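Local coordinates for thiamine diphosphokinase (Bacteroides thetaiotaomicron, PDB 2OMK), which probably transfers a diphosphate group from ATP to thiamine, making the coenzyme thiamine diphosphate, at residues 81-84 and 89-92; 75-80 and 112-117; 67-72 and 91-96. The protein carries 1 engineered substitution. All coordinates share one frame; numbering follows the deposited sequence.

Interaction 1. Residues 81-84 and 89-92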
ATOM      1  N   ASP A  81       6.433  19.950 -10.280  1.00 25.86           N
ATOM      2  CA  ASP A  81       6.304  20.366 -11.670  1.00 27.31           C
ATOM      3  C   ASP A  81       5.032  21.173 -11.924  1.00 27.04           C
ATOM      4  O   ASP A  81       3.921  20.667 -11.748  1.00 27.89           O
ATOM      5  CB  ASP A  81       6.339  19.131 -12.577  1.00 28.36           C
ATOM      6  CG  ASP A  81       6.561  19.474 -14.044  1.00 31.66           C
ATOM      7  OD1 ASP A  81       6.678  20.677 -14.385  1.00 34.02           O
ATOM      8  OD2 ASP A  81       6.627  18.526 -14.859  1.00 35.54           O
ATOM      9  N   GLY A  82       5.211  22.425 -12.345  1.00 26.62           N
ATOM     10  CA  GLY A  82       4.099  23.280 -12.750  1.00 26.18           C
ATOM     11  C   GLY A  82       3.362  22.735 -13.963  1.00 25.89           C
ATOM     12  O   GLY A  82       2.173  22.995 -14.138  1.00 25.36           O
ATOM     13  N   ASP A  83       4.067  21.966 -14.792  1.00 25.88           N
ATOM     14  CA  ASP A  83       3.473  21.369 -15.995  1.00 26.37           C
ATOM     15  C   ASP A  83       2.398  20.328 -15.679  1.00 25.05           C
ATOM     16  O   ASP A  83       1.604  19.972 -16.550  1.00 25.06           O
ATOM     17  CB  ASP A  83       4.550  20.745 -16.890  1.00 27.32           C
ATOM     18  CG  ASP A  83       5.395  21.780 -17.619  1.00 30.90           C
ATOM     19  OD1 ASP A  83       5.154  23.004 -17.467  1.00 34.20           O
ATOM     20  OD2 ASP A  83       6.313  21.357 -18.360  1.00 35.11           O
ATOM     21  N   SER A  84       2.370  19.842 -14.438  1.00 24.06           N
ATOM     22  CA  SER A  84       1.353  18.876 -14.021  1.00 23.27           C
ATOM     23  C   SER A  84       0.017  19.552 -13.693  1.00 23.02           C
ATOM     24  O   SER A  84      -0.995  18.883 -13.469  1.00 22.94           O
ATOM     25  CB  SER A  84       1.843  18.052 -12.825  1.00 23.59           C
ATOM     26  OG  SER A  84       1.968  18.859 -11.665  1.00 23.34           O
ATOM     27  N   TYR A  89      -4.685  26.896 -13.905  1.00 20.14           N
ATOM     28  CA  TYR A  89      -4.274  26.763 -12.504  1.00 19.87           C
ATOM     29  C   TYR A  89      -2.821  27.162 -12.300  1.00 18.86           C
ATOM     30  O   TYR A  89      -2.490  27.819 -11.311  1.00 18.56           O
ATOM     31  CB  TYR A  89      -4.520  25.341 -11.991  1.00 20.00           C
ATOM     32  CG  TYR A  89      -5.984  24.953 -11.927  1.00 21.25           C
ATOM     33  CD1 TYR A  89      -6.992  25.916 -12.037  1.00 21.90           C
ATOM     34  CD2 TYR A  89      -6.364  23.625 -11.713  1.00 22.23           C
ATOM     35  CE1 TYR A  89      -8.335  25.567 -11.966  1.00 23.23           C
ATOM     36  CE2 TYR A  89      -7.708  23.268 -11.635  1.00 22.15           C
ATOM     37  CZ  TYR A  89      -8.686  24.246 -11.764  1.00 23.36           C
ATOM     38  OH  TYR A  89     -10.017  23.913 -11.692  1.00 24.06           O
ATOM     39  N   LYS A  90      -1.966  26.760 -13.238  1.00 18.90           N
ATOM     40  CA  LYS A  90      -0.561  27.168 -13.240  1.00 19.66           C
ATOM     41  C   LYS A  90      -0.455  28.687 -13.293  1.00 19.43           C
ATOM     42  O   LYS A  90       0.346  29.287 -12.579  1.00 19.58           O
ATOM     43  CB  LYS A  90       0.186  26.554 -14.430  1.00 19.91           C
ATOM     44  CG  LYS A  90       1.679  26.812 -14.403  1.00 22.63           C
ATOM     45  CD  LYS A  90       2.350  26.394 -15.695  1.00 27.52           C
ATOM     46  CE  LYS A  90       3.841  26.689 -15.642  1.00 32.28           C
ATOM     47  NZ  LYS A  90       4.556  26.180 -16.847  1.00 35.20           N
ATOM     48  N   LYS A  91      -1.284  29.297 -14.132  1.00 19.69           N
ATOM     49  CA  LYS A  91      -1.322  30.753 -14.260  1.00 20.16           C
ATOM     50  C   LYS A  91      -1.828  31.425 -12.979  1.00 20.18           C
ATOM     51  O   LYS A  91      -1.252  32.413 -12.518  1.00 20.01           O
ATOM     52  CB  LYS A  91      -2.188  31.158 -15.455  1.00 20.63           C
ATOM     53  CG  LYS A  91      -2.055  32.631 -15.806  1.00 21.37           C
ATOM     54  CD  LYS A  91      -2.969  33.034 -16.942  1.00 22.31           C
ATOM     55  CE  LYS A  91      -2.900  34.538 -17.142  1.00 23.42           C
ATOM     56  NZ  LYS A  91      -3.921  35.017 -18.116  1.00 24.12           N
ATOM     57  N   ARG A  92      -2.895  30.878 -12.403  1.00 19.53           N
ATOM     58  CA  ARG A  92      -3.440  31.386 -11.143  1.00 20.19           C
ATOM     59  C   ARG A  92      -2.467  31.271  -9.965  1.00 18.48           C
ATOM     60  O   ARG A  92      -2.489  32.108  -9.060  1.00 18.45           O
ATOM     61  CB  ARG A  92      -4.754  30.673 -10.801  1.00 20.42           C
ATOM     62  CG  ARG A  92      -5.989  31.225 -11.510  1.00 22.64           C
ATOM     63  CD  ARG A  92      -7.229  30.366 -11.263  1.00 23.31           C
ATOM     64  NE  ARG A  92      -7.589  30.281  -9.852  1.00 28.29           N
ATOM     65  CZ  ARG A  92      -8.509  29.457  -9.351  1.00 28.59           C
ATOM     66  NH1 ARG A  92      -9.176  28.628 -10.148  1.00 29.41           N
ATOM     67  NH2 ARG A  92      -8.753  29.455  -8.046  1.00 27.88           N
TER
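Asp83 and Lys90 supply the ionic part of this contact: Asp83 OD1 and Lys90 NZ stand 3.3 Å apart in a salt bridge whose hydrogen bond is weak. The two side chains run side by side and point the same way. Lys90 has CG anti to its backbone N (chi1 -174°) and stays extended to the ammonium group, a shape that carries NZ along the 3-10 turn to the carboxylate.

Van der Waals packing accompanies the charge pair. The aliphatic part of Lys90 passes alongside the carbonyl of Gly82, with Lys90 CD 3.7 Å and Lys90 CG 3.9 Å from Gly82 O. The absence of a side chain at Gly82 matters to this approach, since a beta carbon there would be pressed against Lys90 CE.

Hydrogen bonds inside 81-84 set the shape of the turn. Asp83 N donates to Asp81 OD1 over 2.9 Å (156° at the hydrogen), approaching from above the carboxylate plane and closing an Asx turn. Asp81 O is gripped twice by Ser84, through OG at 2.7 Å, nearly in line with the carbonyl bond, and through the backbone N. Ser84 O is in turn bonded to Asn66 ND2.

Gly80 to Ser84 read Gly-Asp-Gly-Asp-Ser, a sequence that matches the GDxDS pattern known from thiamin pyrophosphokinases, here on the loop following a parallel strand of the alpha/beta catalytic domain.

Interaction 2. Residues 75-80 and 112-117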
ATOM      1  N   PRO A  75      -4.517  26.320  -2.515  1.00 16.14           N
ATOM      2  CA  PRO A  75      -3.263  25.792  -1.967  1.00 15.99           C
ATOM      3  C   PRO A  75      -2.420  26.932  -1.412  1.00 15.93           C
ATOM      4  O   PRO A  75      -2.503  28.054  -1.904  1.00 15.28           O
ATOM      5  CB  PRO A  75      -2.545  25.191  -3.186  1.00 16.48           C
ATOM      6  CG  PRO A  75      -3.540  25.132  -4.287  1.00 16.40           C
ATOM      7  CD  PRO A  75      -4.618  26.124  -3.977  1.00 16.24           C
ATOM      8  N   ASP A  76      -1.636  26.646  -0.382  1.00 15.12           N
ATOM      9  CA  ASP A  76      -0.679  27.618   0.137  1.00 15.51           C
ATOM     10  C   ASP A  76       0.664  27.489  -0.568  1.00 14.93           C
ATOM     11  O   ASP A  76       1.363  28.488  -0.797  1.00 14.42           O
ATOM     12  CB  ASP A  76      -0.549  27.449   1.643  1.00 16.44           C
ATOM     13  CG  ASP A  76      -1.840  27.783   2.364  1.00 19.60           C
ATOM     14  OD1 ASP A  76      -2.150  28.993   2.492  1.00 21.38           O
ATOM     15  OD2 ASP A  76      -2.549  26.843   2.789  1.00 19.79           O
ATOM     16  N   VAL A  77       1.006  26.250  -0.917  1.00 13.58           N
ATOM     17  CA  VAL A  77       2.227  25.921  -1.636  1.00 13.76           C
ATOM     18  C   VAL A  77       1.913  24.786  -2.610  1.00 13.29           C
ATOM     19  O   VAL A  77       1.122  23.878  -2.292  1.00 12.95           O
ATOM     20  CB  VAL A  77       3.365  25.463  -0.654  1.00 13.73           C
ATOM     21  CG1 VAL A  77       4.655  25.098  -1.416  1.00 15.63           C
ATOM     22  CG2 VAL A  77       3.666  26.541   0.379  1.00 16.22           C
ATOM     23  N   ILE A  78       2.518  24.830  -3.792  1.00 12.76           N
ATOM     24  CA  ILE A  78       2.475  23.691  -4.708  1.00 13.30           C
ATOM     25  C   ILE A  78       3.899  23.209  -4.918  1.00 13.90           C
ATOM     26  O   ILE A  78       4.770  23.988  -5.288  1.00 14.14           O
ATOM     27  CB  ILE A  78       1.811  24.034  -6.068  1.00 12.68           C
ATOM     28  CG1 ILE A  78       0.366  24.494  -5.858  1.00 12.58           C
ATOM     29  CG2 ILE A  78       1.858  22.835  -7.025  1.00 13.67           C
ATOM     30  CD1 ILE A  78      -0.277  25.054  -7.120  1.00 13.81           C
ATOM     31  N   ILE A  79       4.129  21.924  -4.679  1.00 14.62           N
ATOM     32  CA  ILE A  79       5.467  21.354  -4.805  1.00 17.05           C
ATOM     33  C   ILE A  79       5.609  20.659  -6.146  1.00 18.44           C
ATOM     34  O   ILE A  79       4.699  19.951  -6.582  1.00 19.62           O
ATOM     35  CB  ILE A  79       5.776  20.343  -3.658  1.00 16.58           C
ATOM     36  CG1 ILE A  79       5.631  21.008  -2.293  1.00 17.05           C
ATOM     37  CG2 ILE A  79       7.171  19.711  -3.829  1.00 18.13           C
ATOM     38  CD1 ILE A  79       6.759  21.941  -1.894  1.00 19.71           C
ATOM     39  N   GLY A  80       6.745  20.881  -6.799  1.00 19.48           N
ATOM     40  CA  GLY A  80       7.112  20.111  -7.982  1.00 22.57           C
ATOM     41  C   GLY A  80       6.807  20.775  -9.308  1.00 24.17           C
ATOM     42  O   GLY A  80       6.902  21.997  -9.446  1.00 24.78           O
ATOM     43  N   VAL A 112       7.695  17.631   2.836  1.00  9.84           N
ATOM     44  CA  VAL A 112       8.117  17.485   4.239  1.00 10.39           C
ATOM     45  C   VAL A 112       9.340  18.353   4.518  1.00 10.37           C
ATOM     46  O   VAL A 112       9.389  19.079   5.520  1.00 10.74           O
ATOM     47  CB  VAL A 112       8.388  16.004   4.611  1.00  9.72           C
ATOM     48  CG1 VAL A 112       8.983  15.881   6.026  1.00 10.97           C
ATOM     49  CG2 VAL A 112       7.090  15.202   4.529  1.00 10.41           C
ATOM     50  N   HIS A 113      10.307  18.303   3.609  1.00 11.33           N
ATOM     51  CA  HIS A 113      11.541  19.070   3.760  1.00 13.05           C
ATOM     52  C   HIS A 113      11.279  20.582   3.735  1.00 13.40           C
ATOM     53  O   HIS A 113      11.852  21.328   4.532  1.00 13.84           O
ATOM     54  CB  HIS A 113      12.546  18.647   2.685  1.00 13.84           C
ATOM     55  CG  HIS A 113      13.076  17.261   2.873  1.00 16.84           C
ATOM     56  ND1 HIS A 113      14.024  16.708   2.040  1.00 20.03           N
ATOM     57  CD2 HIS A 113      12.802  16.321   3.809  1.00 19.35           C
ATOM     58  CE1 HIS A 113      14.311  15.486   2.454  1.00 20.29           C
ATOM     59  NE2 HIS A 113      13.581  15.225   3.523  1.00 21.51           N
ATOM     60  N   TYR A 114      10.394  21.023   2.842  1.00 13.45           N
ATOM     61  CA  TYR A 114       9.966  22.428   2.817  1.00 14.32           C
ATOM     62  C   TYR A 114       9.377  22.868   4.164  1.00 14.17           C
ATOM     63  O   TYR A 114       9.740  23.917   4.703  1.00 14.24           O
ATOM     64  CB  TYR A 114       8.963  22.694   1.686  1.00 15.91           C
ATOM     65  CG  TYR A 114       8.266  24.032   1.833  1.00 16.51           C
ATOM     66  CD1 TYR A 114       8.902  25.214   1.458  1.00 18.52           C
ATOM     67  CD2 TYR A 114       6.984  24.117   2.382  1.00 18.34           C
ATOM     68  CE1 TYR A 114       8.273  26.449   1.606  1.00 19.75           C
ATOM     69  CE2 TYR A 114       6.354  25.343   2.538  1.00 18.93           C
ATOM     70  CZ  TYR A 114       7.002  26.502   2.140  1.00 19.42           C
ATOM     71  OH  TYR A 114       6.377  27.724   2.294  1.00 21.55           O
ATOM     72  N   LEU A 115       8.465  22.067   4.701  1.00 13.32           N
ATOM     73  CA  LEU A 115       7.827  22.386   5.973  1.00 14.12           C
ATOM     74  C   LEU A 115       8.835  22.396   7.127  1.00 14.87           C
ATOM     75  O   LEU A 115       8.812  23.293   7.980  1.00 14.67           O
ATOM     76  CB  LEU A 115       6.655  21.432   6.243  1.00 13.04           C
ATOM     77  CG  LEU A 115       5.454  21.672   5.314  1.00 12.91           C
ATOM     78  CD1 LEU A 115       4.421  20.549   5.399  1.00 11.63           C
ATOM     79  CD2 LEU A 115       4.794  23.010   5.603  1.00 13.44           C
ATOM     80  N   GLN A 116       9.743  21.426   7.131  1.00 15.51           N
ATOM     81  CA  GLN A 116      10.788  21.378   8.144  1.00 17.86           C
ATOM     82  C   GLN A 116      11.669  22.639   8.137  1.00 18.56           C
ATOM     83  O   GLN A 116      11.989  23.170   9.200  1.00 18.97           O
ATOM     84  CB  GLN A 116      11.648  20.125   7.990  1.00 18.11           C
ATOM     85  CG  GLN A 116      12.565  19.886   9.180  1.00 20.83           C
ATOM     86  CD  GLN A 116      13.208  18.521   9.132  1.00 24.53           C
ATOM     87  OE1 GLN A 116      13.502  18.003   8.054  1.00 28.44           O
ATOM     88  NE2 GLN A 116      13.428  17.925  10.301  1.00 26.08           N
ATOM     89  N   SER A 117      12.050  23.114   6.953  0.50 18.75           N
ATOM     90  CA  SER A 117      12.876  24.326   6.840  0.50 19.23           C
ATOM     91  C   SER A 117      12.139  25.563   7.352  0.50 19.63           C
ATOM     92  O   SER A 117      12.756  26.536   7.790  0.50 19.91           O
ATOM     93  CB  SER A 117      13.331  24.543   5.394  0.50 19.16           C
ATOM     94  OG  SER A 117      12.243  24.888   4.559  0.50 18.64           O
TER
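With CG anti to the backbone N (chi1 167°), Tyr114 sends its ring from helix 107-117 toward strand 77-79, where Val77 holds CG1 anti to its own N (179°) and presents both methyls to the ring. The two side chains meet at a slant. Val77 CG2 touches the phenol end, 3.5 Å from Tyr114 OH and 3.6 Å from Tyr114 CE2, while Val77 CG1 lies over one ring face. Ile79, two residues along the strand and thus on the same side of it, adds a looser touch nearer the helix: its CD1 is 4.3 Å from Tyr114 CB.

The helix belongs to a beta-alpha-beta crossover that joins parallel strands 97-98 and 122-126, and here it packs on the sheet between them. Leu98 of the first of these strands also touches the Tyr114 side chain, and Val59 of strand 58-60 lies against both Val77 and Ile79.

No hydrogen bond crosses between the segments, and even the phenol oxygen meets its partner here as a packing surface. Cohesion therefore rests on dispersion and on the burial of branched aliphatic groups, so that complementary shape, rather than bond direction, probably sets how the ring lies against the side chains of the strand.

Interaction 3. Residues 67-72 and 91-96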
ATOM      1  N   GLU A  67      -7.354  18.828  -8.363  1.00 16.05           N
ATOM      2  CA  GLU A  67      -8.647  18.546  -7.728  1.00 15.92           C
ATOM      3  C   GLU A  67      -8.940  19.516  -6.583  1.00 15.17           C
ATOM      4  O   GLU A  67     -10.076  19.978  -6.420  1.00 15.01           O
ATOM      5  CB  GLU A  67      -8.779  17.090  -7.255  1.00 16.74           C
ATOM      6  CG  GLU A  67     -10.157  16.842  -6.601  1.00 20.44           C
ATOM      7  CD  GLU A  67     -10.642  15.407  -6.679  1.00 25.25           C
ATOM      8  OE1 GLU A  67      -9.924  14.557  -7.244  1.00 26.47           O
ATOM      9  OE2 GLU A  67     -11.756  15.139  -6.164  1.00 28.33           O
ATOM     10  N   TYR A  68      -7.905  19.850  -5.815  1.00 13.49           N
ATOM     11  CA  TYR A  68      -8.040  20.778  -4.708  1.00 13.98           C
ATOM     12  C   TYR A  68      -8.598  22.121  -5.185  1.00 14.19           C
ATOM     13  O   TYR A  68      -9.585  22.632  -4.636  1.00 13.90           O
ATOM     14  CB  TYR A  68      -6.687  20.959  -4.006  1.00 13.93           C
ATOM     15  CG  TYR A  68      -6.800  21.547  -2.623  1.00 14.74           C
ATOM     16  CD1 TYR A  68      -7.584  20.931  -1.649  1.00 15.47           C
ATOM     17  CD2 TYR A  68      -6.118  22.716  -2.278  1.00 13.36           C
ATOM     18  CE1 TYR A  68      -7.699  21.461  -0.370  1.00 14.30           C
ATOM     19  CE2 TYR A  68      -6.217  23.248  -0.988  1.00 14.20           C
ATOM     20  CZ  TYR A  68      -7.018  22.618  -0.048  1.00 13.35           C
ATOM     21  OH  TYR A  68      -7.142  23.127   1.223  1.00 16.74           O
ATOM     22  N   ILE A  69      -7.972  22.667  -6.226  1.00 15.15           N
ATOM     23  CA  ILE A  69      -8.404  23.939  -6.821  1.00 16.16           C
ATOM     24  C   ILE A  69      -9.810  23.854  -7.441  1.00 17.30           C
ATOM     25  O   ILE A  69     -10.635  24.755  -7.254  1.00 17.95           O
ATOM     26  CB  ILE A  69      -7.384  24.424  -7.869  1.00 16.51           C
ATOM     27  CG1 ILE A  69      -6.028  24.686  -7.200  1.00 14.88           C
ATOM     28  CG2 ILE A  69      -7.903  25.692  -8.572  1.00 15.88           C
ATOM     29  CD1 ILE A  69      -4.859  24.822  -8.178  1.00 15.08           C
ATOM     30  N   SER A  70     -10.073  22.767  -8.161  1.00 19.03           N
ATOM     31  CA  SER A  70     -11.368  22.556  -8.818  1.00 20.60           C
ATOM     32  C   SER A  70     -12.536  22.496  -7.829  1.00 20.63           C
ATOM     33  O   SER A  70     -13.670  22.820  -8.183  1.00 20.33           O
ATOM     34  CB  SER A  70     -11.333  21.289  -9.665  1.00 21.27           C
ATOM     35  OG  SER A  70     -11.462  20.143  -8.844  1.00 24.46           O
ATOM     36  N   ARG A  71     -12.253  22.069  -6.598  1.00 20.20           N
ATOM     37  CA  ARG A  71     -13.255  22.012  -5.533  1.00 20.38           C
ATOM     38  C   ARG A  71     -13.368  23.350  -4.803  1.00 19.68           C
ATOM     39  O   ARG A  71     -14.094  23.476  -3.811  1.00 20.19           O
ATOM     40  CB  ARG A  71     -12.948  20.866  -4.552  1.00 20.08           C
ATOM     41  CG  ARG A  71     -13.129  19.475  -5.164  1.00 21.01           C
ATOM     42  CD  ARG A  71     -12.776  18.384  -4.161  1.00 22.08           C
ATOM     43  NE  ARG A  71     -13.205  17.053  -4.590  1.00 25.80           N
ATOM     44  CZ  ARG A  71     -14.418  16.539  -4.372  1.00 29.32           C
ATOM     45  NH1 ARG A  71     -15.359  17.246  -3.745  1.00 29.08           N
ATOM     46  NH2 ARG A  71     -14.700  15.313  -4.795  1.00 29.20           N
ATOM     47  N   GLY A  72     -12.640  24.347  -5.303  1.00 19.12           N
ATOM     48  CA  GLY A  72     -12.758  25.714  -4.813  1.00 18.66           C
ATOM     49  C   GLY A  72     -11.793  26.082  -3.709  1.00 17.92           C
ATOM     50  O   GLY A  72     -11.922  27.140  -3.093  1.00 17.70           O
ATOM     51  N   LYS A  91      -1.284  29.297 -14.132  1.00 19.69           N
ATOM     52  CA  LYS A  91      -1.322  30.753 -14.260  1.00 20.16           C
ATOM     53  C   LYS A  91      -1.828  31.425 -12.979  1.00 20.18           C
ATOM     54  O   LYS A  91      -1.252  32.413 -12.518  1.00 20.01           O
ATOM     55  CB  LYS A  91      -2.188  31.158 -15.455  1.00 20.63           C
ATOM     56  CG  LYS A  91      -2.055  32.631 -15.806  1.00 21.37           C
ATOM     57  CD  LYS A  91      -2.969  33.034 -16.942  1.00 22.31           C
ATOM     58  CE  LYS A  91      -2.900  34.538 -17.142  1.00 23.42           C
ATOM     59  NZ  LYS A  91      -3.921  35.017 -18.116  1.00 24.12           N
ATOM     60  N   ARG A  92      -2.895  30.878 -12.403  1.00 19.53           N
ATOM     61  CA  ARG A  92      -3.440  31.386 -11.143  1.00 20.19           C
ATOM     62  C   ARG A  92      -2.467  31.271  -9.965  1.00 18.48           C
ATOM     63  O   ARG A  92      -2.489  32.108  -9.060  1.00 18.45           O
ATOM     64  CB  ARG A  92      -4.754  30.673 -10.801  1.00 20.42           C
ATOM     65  CG  ARG A  92      -5.989  31.225 -11.510  1.00 22.64           C
ATOM     66  CD  ARG A  92      -7.229  30.366 -11.263  1.00 23.31           C
ATOM     67  NE  ARG A  92      -7.589  30.281  -9.852  1.00 28.29           N
ATOM     68  CZ  ARG A  92      -8.509  29.457  -9.351  1.00 28.59           C
ATOM     69  NH1 ARG A  92      -9.176  28.628 -10.148  1.00 29.41           N
ATOM     70  NH2 ARG A  92      -8.753  29.455  -8.046  1.00 27.88           N
ATOM     71  N   PHE A  93      -1.614  30.247  -9.979  1.00 17.47           N
ATOM     72  CA  PHE A  93      -0.787  29.935  -8.803  1.00 16.89           C
ATOM     73  C   PHE A  93       0.724  29.844  -9.058  1.00 17.51           C
ATOM     74  O   PHE A  93       1.459  29.236  -8.271  1.00 17.19           O
ATOM     75  CB  PHE A  93      -1.307  28.657  -8.120  1.00 16.54           C
ATOM     76  CG  PHE A  93      -2.672  28.809  -7.520  1.00 14.80           C
ATOM     77  CD1 PHE A  93      -3.786  28.287  -8.161  1.00 15.97           C
ATOM     78  CD2 PHE A  93      -2.845  29.485  -6.318  1.00 15.26           C
ATOM     79  CE1 PHE A  93      -5.060  28.434  -7.608  1.00 14.93           C
ATOM     80  CE2 PHE A  93      -4.105  29.636  -5.758  1.00 16.48           C
ATOM     81  CZ  PHE A  93      -5.219  29.106  -6.405  1.00 16.13           C
ATOM     82  N   SER A  94       1.197  30.478 -10.130  1.00 17.41           N
ATOM     83  CA  SER A  94       2.600  30.343 -10.529  1.00 18.14           C
ATOM     84  C   SER A  94       3.571  30.737  -9.424  1.00 18.71           C
ATOM     85  O   SER A  94       4.640  30.130  -9.290  1.00 19.38           O
ATOM     86  CB  SER A  94       2.891  31.158 -11.795  1.00 18.61           C
ATOM     87  OG  SER A  94       2.785  32.545 -11.528  1.00 19.56           O
ATOM     88  N   SER A  95       3.194  31.737  -8.629  1.00 18.58           N
ATOM     89  CA  SER A  95       4.090  32.303  -7.624  1.00 19.20           C
ATOM     90  C   SER A  95       4.235  31.450  -6.355  1.00 19.22           C
ATOM     91  O   SER A  95       5.098  31.727  -5.519  1.00 19.01           O
ATOM     92  CB  SER A  95       3.670  33.741  -7.271  1.00 19.63           C
ATOM     93  OG  SER A  95       2.355  33.785  -6.738  1.00 21.37           O
ATOM     94  N   ILE A  96       3.400  30.420  -6.213  1.00 18.50           N
ATOM     95  CA  ILE A  96       3.502  29.516  -5.055  1.00 17.74           C
ATOM     96  C   ILE A  96       3.993  28.113  -5.429  1.00 17.91           C
ATOM     97  O   ILE A  96       3.963  27.201  -4.599  1.00 17.33           O
ATOM     98  CB  ILE A  96       2.182  29.423  -4.239  1.00 17.36           C
ATOM     99  CG1 ILE A  96       1.038  28.848  -5.092  1.00 17.27           C
ATOM    100  CG2 ILE A  96       1.832  30.774  -3.606  1.00 17.42           C
ATOM    101  CD1 ILE A  96      -0.104  28.231  -4.277  1.00 17.16           C
TER
HETATM  102  O   HOH W   1     -10.079  27.459  -6.318  1.00 29.41           O
HETATM  103  O   HOH W   2     -11.275  26.996  -8.825  1.00 35.67           O
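Arg92 begins the contact by laying its guanidinium against Ile69, whose CG2 sits over one face of the group, 3.6 Å from Arg92 NH1 and 3.9 Å from Arg92 CZ. A bend in the arginine chain (chi3 61°) turns the flat group into this position. At the edge of the guanidinium, in its plane, two waters accept from its terminal nitrogens: one is 3.0 Å from Arg92 NH1, the other 3.0 Å from Arg92 NH2. Both waters donate to Ile69 O, so Ile69 meets the same cation with a methyl on its face and, through solvent, with its carbonyl at its edge.

That carbonyl belongs to the end of helix 65-70. Gly72 N also donates to it, with 2.8 Å between Gly72 N and Ile69 O, and Gly72 takes positive phi in a Schellman motif that closes the helix. The waters thus extend the polar cover of a helix terminus to the neighbouring helix, 87-93.

Phe93 follows with the apolar half. Its ring is approached obliquely by the other branch of Ile69, with Ile69 CD1 3.6 Å from Phe93 CD1 and Ile69 CG1 3.9 Å from Phe93 CE1. With an alanine in place of Ile69, both branches would be gone, which is likely to open a gap beside the Phe93 ring and leave the Arg92 guanidinium without the methyl that lies over its face, freer to turn on its waters. Phe93 also rests on Ile78 of strand 77-79.

Beyond it, 94-96 winds into a 3-10 turn, Ile96 N bonding to Phe93 O over 3.1 Å. Ile96 then reaches the sheet, pairing through its backbone with Ile78 and packing its side chain on the same residue.

Depth in the fold sorts the chemistry of the three contacts. Interaction 2 is buried and has no hydrogen bond between its segments, only packing, and it joins strand 77-79 to helix 107-117. Interaction 1 lies at the surface and pairs a long salt bridge with packing of an aliphatic chain on a carbonyl, while interaction 3, partly buried, mixes aliphatic packing with water-mediated bonds. Interactions 1 and 3 both use helix 87-93, with centres about 8 Å apart, and Tyr89 joins them by packing CE1 on Ile69 CG2, 3.4 Å away. Interaction 2, its centre about 15 Å from either, connects to interaction 1 through the chain running on from Gly80 to Asp81, and to interaction 3 through Ile78, whose N lies 2.9 Å from Ile96 O.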